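Local coordinates for divalent-cation tolerance protein CutA (Pyrococcus horikoshii, PDB 1UKU) that takes part in resistance to heavy metals and binds a copper ion at the interface between two of its trimers, at residues Pro9-Ala14 against Ala30-His35. Sequence-based numbering, arbitrary orientation.
Sequences PDWESA and ANLREH
Trp-11 reaches from the first turn of helix 11-23 to strand 29-41 and touches both Leu-32 and Glu-34. The contact belongs to the ferredoxin-like alpha+beta sandwich of the CutA family, in which helices pack on one face of an antiparallel sheet. The intervening residues carry the chain along the helix and back into the strand, so this helix covers the strand that follows it. Trp-11 holds CG beside its backbone N and anti to the carbonyl carbon (chi1 -79°), and the indole extends toward the strand. Its two rings meet different partners. The six-membered ring packs against Leu-32, with Trp-11 CZ3 3.6 Å from Leu-32 CB. Trp-11 CH2 lies 3.6 Å from Leu-32 O. The two side chains run past each other in opposite directions, and Leu-32 CB approaches the indole obliquely. Beyond CB, the CD2 branch reaches Ala-14 on the helix. Leu-32 CD2 lies 3.9 Å from Ala-14 CB and equally far from Trp-11 CZ3, so one methyl serves both helix residues. Val-18, one turn further along the helix, and Val-51 of strand 44-57 also pack on Leu-32. The strand edge is not left bare, because Ala-30 to Leu-32 pair with an antiparallel strand of the second subunit, and Arg-36 of that subunit makes a cation-pi contact with Trp-11. The bound copper lies about 10 Å from the Glu-34 side chain, which is not a ligand. At the five-membered ring, NE1 is the polar atom. Glu-34 is extended beyond CG and crosses Trp-11 at about a right angle, its carboxylate plane turned 65° from the ring. Trp-11 NE1 donates a nearly straight hydrogen bond of 2.9 Å to the anti lone pair of Glu-34 OE1, which sits close to the indole plane.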
loop_
_atom_site.group_PDB
_atom_site.type_symbol
_atom_site.label_atom_id
_atom_site.label_comp_id
_atom_site.label_asym_id
_atom_site.label_seq_id
_atom_site.Cartn_x
_atom_site.Cartn_y
_atom_site.Cartn_z
ATOM N N PRO A 9 2.333 9.622 14.259
ATOM C CA PRO A 9 3.228 9.152 15.314
ATOM C C PRO A 9 2.627 8.121 16.266
ATOM O O PRO A 9 3.416 7.372 16.846
ATOM C CB PRO A 9 3.629 10.451 16.001
ATOM C CG PRO A 9 2.454 11.307 15.810
ATOM C CD PRO A 9 2.059 11.054 14.365
ATOM N N ASP A 10 1.307 8.036 16.417
ATOM C CA ASP A 10 0.707 6.852 17.045
ATOM C C ASP A 10 -0.795 6.871 16.794
ATOM O O ASP A 10 -1.303 7.636 15.951
ATOM C CB ASP A 10 0.986 6.718 18.562
ATOM C CG ASP A 10 0.866 5.251 19.084
ATOM O OD1 ASP A 10 1.736 4.419 18.747
ATOM O OD2 ASP A 10 -0.046 4.854 19.872
ATOM N N TRP A 11 -1.487 6.003 17.526
ATOM C CA TRP A 11 -2.850 5.680 17.276
ATOM C C TRP A 11 -3.787 6.789 17.664
ATOM O O TRP A 11 -4.821 6.968 17.001
ATOM C CB TRP A 11 -3.202 4.411 18.077
ATOM C CG TRP A 11 -2.721 3.161 17.435
ATOM C CD1 TRP A 11 -1.598 2.472 17.730
ATOM C CD2 TRP A 11 -3.323 2.510 16.326
ATOM N NE1 TRP A 11 -1.474 1.395 16.896
ATOM C CE2 TRP A 11 -2.522 1.413 16.003
ATOM C CE3 TRP A 11 -4.483 2.749 15.574
ATOM C CZ2 TRP A 11 -2.851 0.541 14.955
ATOM C CZ3 TRP A 11 -4.805 1.892 14.556
ATOM C CH2 TRP A 11 -3.996 0.815 14.245
ATOM N N GLU A 12 -3.507 7.515 18.741
ATOM C CA GLU A 12 -4.439 8.549 19.188
ATOM C C GLU A 12 -4.556 9.647 18.148
ATOM O O GLU A 12 -5.654 10.026 17.798
ATOM C CB GLU A 12 -4.051 9.124 20.539
ATOM C CG GLU A 12 -5.057 10.107 21.122
ATOM C CD GLU A 12 -6.389 9.485 21.504
ATOM O OE1 GLU A 12 -6.463 8.276 21.862
ATOM O OE2 GLU A 12 -7.390 10.234 21.412
ATOM N N SER A 13 -3.434 10.142 17.637
ATOM C CA SER A 13 -3.473 11.144 16.589
ATOM C C SER A 13 -4.080 10.572 15.311
ATOM O O SER A 13 -4.891 11.224 14.682
ATOM C CB SER A 13 -2.103 11.743 16.286
ATOM O OG SER A 13 -1.135 10.773 15.976
ATOM N N ALA A 14 -3.701 9.369 14.911
ATOM C CA ALA A 14 -4.212 8.800 13.693
ATOM C C ALA A 14 -5.743 8.702 13.777
ATOM O O ALA A 14 -6.443 9.065 12.835
ATOM C CB ALA A 14 -3.600 7.444 13.483
ATOM N N ALA A 30 -10.928 4.681 6.164
ATOM C CA ALA A 30 -9.515 4.644 6.490
ATOM C C ALA A 30 -9.127 3.233 6.952
ATOM O O ALA A 30 -9.922 2.556 7.588
ATOM C CB ALA A 30 -9.204 5.639 7.523
ATOM N N ASN A 31 -7.932 2.789 6.571
ATOM C CA ASN A 31 -7.342 1.558 7.069
ATOM C C ASN A 31 -6.023 1.960 7.770
ATOM O O ASN A 31 -5.152 2.560 7.148
ATOM C CB ASN A 31 -7.015 0.599 5.929
ATOM C CG ASN A 31 -8.216 0.029 5.199
ATOM O OD1 ASN A 31 -7.997 -0.636 4.183
ATOM N ND2 ASN A 31 -9.444 0.205 5.698
ATOM N N LEU A 32 -5.904 1.642 9.050
ATOM C CA LEU A 32 -4.759 2.045 9.876
ATOM C C LEU A 32 -3.988 0.828 10.301
ATOM O O LEU A 32 -4.565 -0.135 10.772
ATOM C CB LEU A 32 -5.209 2.785 11.126
ATOM C CG LEU A 32 -5.641 4.255 10.938
ATOM C CD1 LEU A 32 -6.628 4.513 9.811
ATOM C CD2 LEU A 32 -6.150 4.806 12.267
ATOM N N ARG A 33 -2.673 0.878 10.195
ATOM C CA ARG A 33 -1.818 -0.213 10.676
ATOM C C ARG A 33 -0.430 0.325 11.018
ATOM O O ARG A 33 0.061 1.251 10.402
ATOM C CB ARG A 33 -1.729 -1.393 9.699
ATOM C CG ARG A 33 -0.713 -1.262 8.586
ATOM C CD ARG A 33 -1.066 -0.274 7.587
ATOM N NE ARG A 33 -0.026 -0.084 6.544
ATOM C CZ ARG A 33 1.077 0.647 6.655
ATOM N NH1 ARG A 33 1.397 1.235 7.777
ATOM N NH2 ARG A 33 1.873 0.807 5.603
ATOM N N GLU A 34 0.171 -0.259 12.039
ATOM C CA GLU A 34 1.519 0.101 12.459
ATOM C C GLU A 34 2.589 -0.186 11.404
ATOM O O GLU A 34 2.492 -1.136 10.627
ATOM C CB GLU A 34 1.842 -0.634 13.775
ATOM C CG GLU A 34 1.037 -0.121 14.959
ATOM C CD GLU A 34 1.170 -1.000 16.201
ATOM O OE1 GLU A 34 0.319 -0.866 17.124
ATOM O OE2 GLU A 34 2.117 -1.824 16.276
ATOM N N HIS A 35 3.640 0.630 11.445
ATOM C CA HIS A 35 4.870 0.298 10.732
ATOM C C HIS A 35 6.036 0.944 11.448
ATOM O O HIS A 35 5.845 1.758 12.355
ATOM C CB HIS A 35 4.825 0.716 9.255
ATOM C CG HIS A 35 4.743 2.194 9.045
ATOM N ND1 HIS A 35 3.675 2.806 8.427
ATOM C CD2 HIS A 35 5.624 3.181 9.343
ATOM C CE1 HIS A 35 3.877 4.117 8.420
ATOM N NE2 HIS A 35 5.065 4.369 8.941
#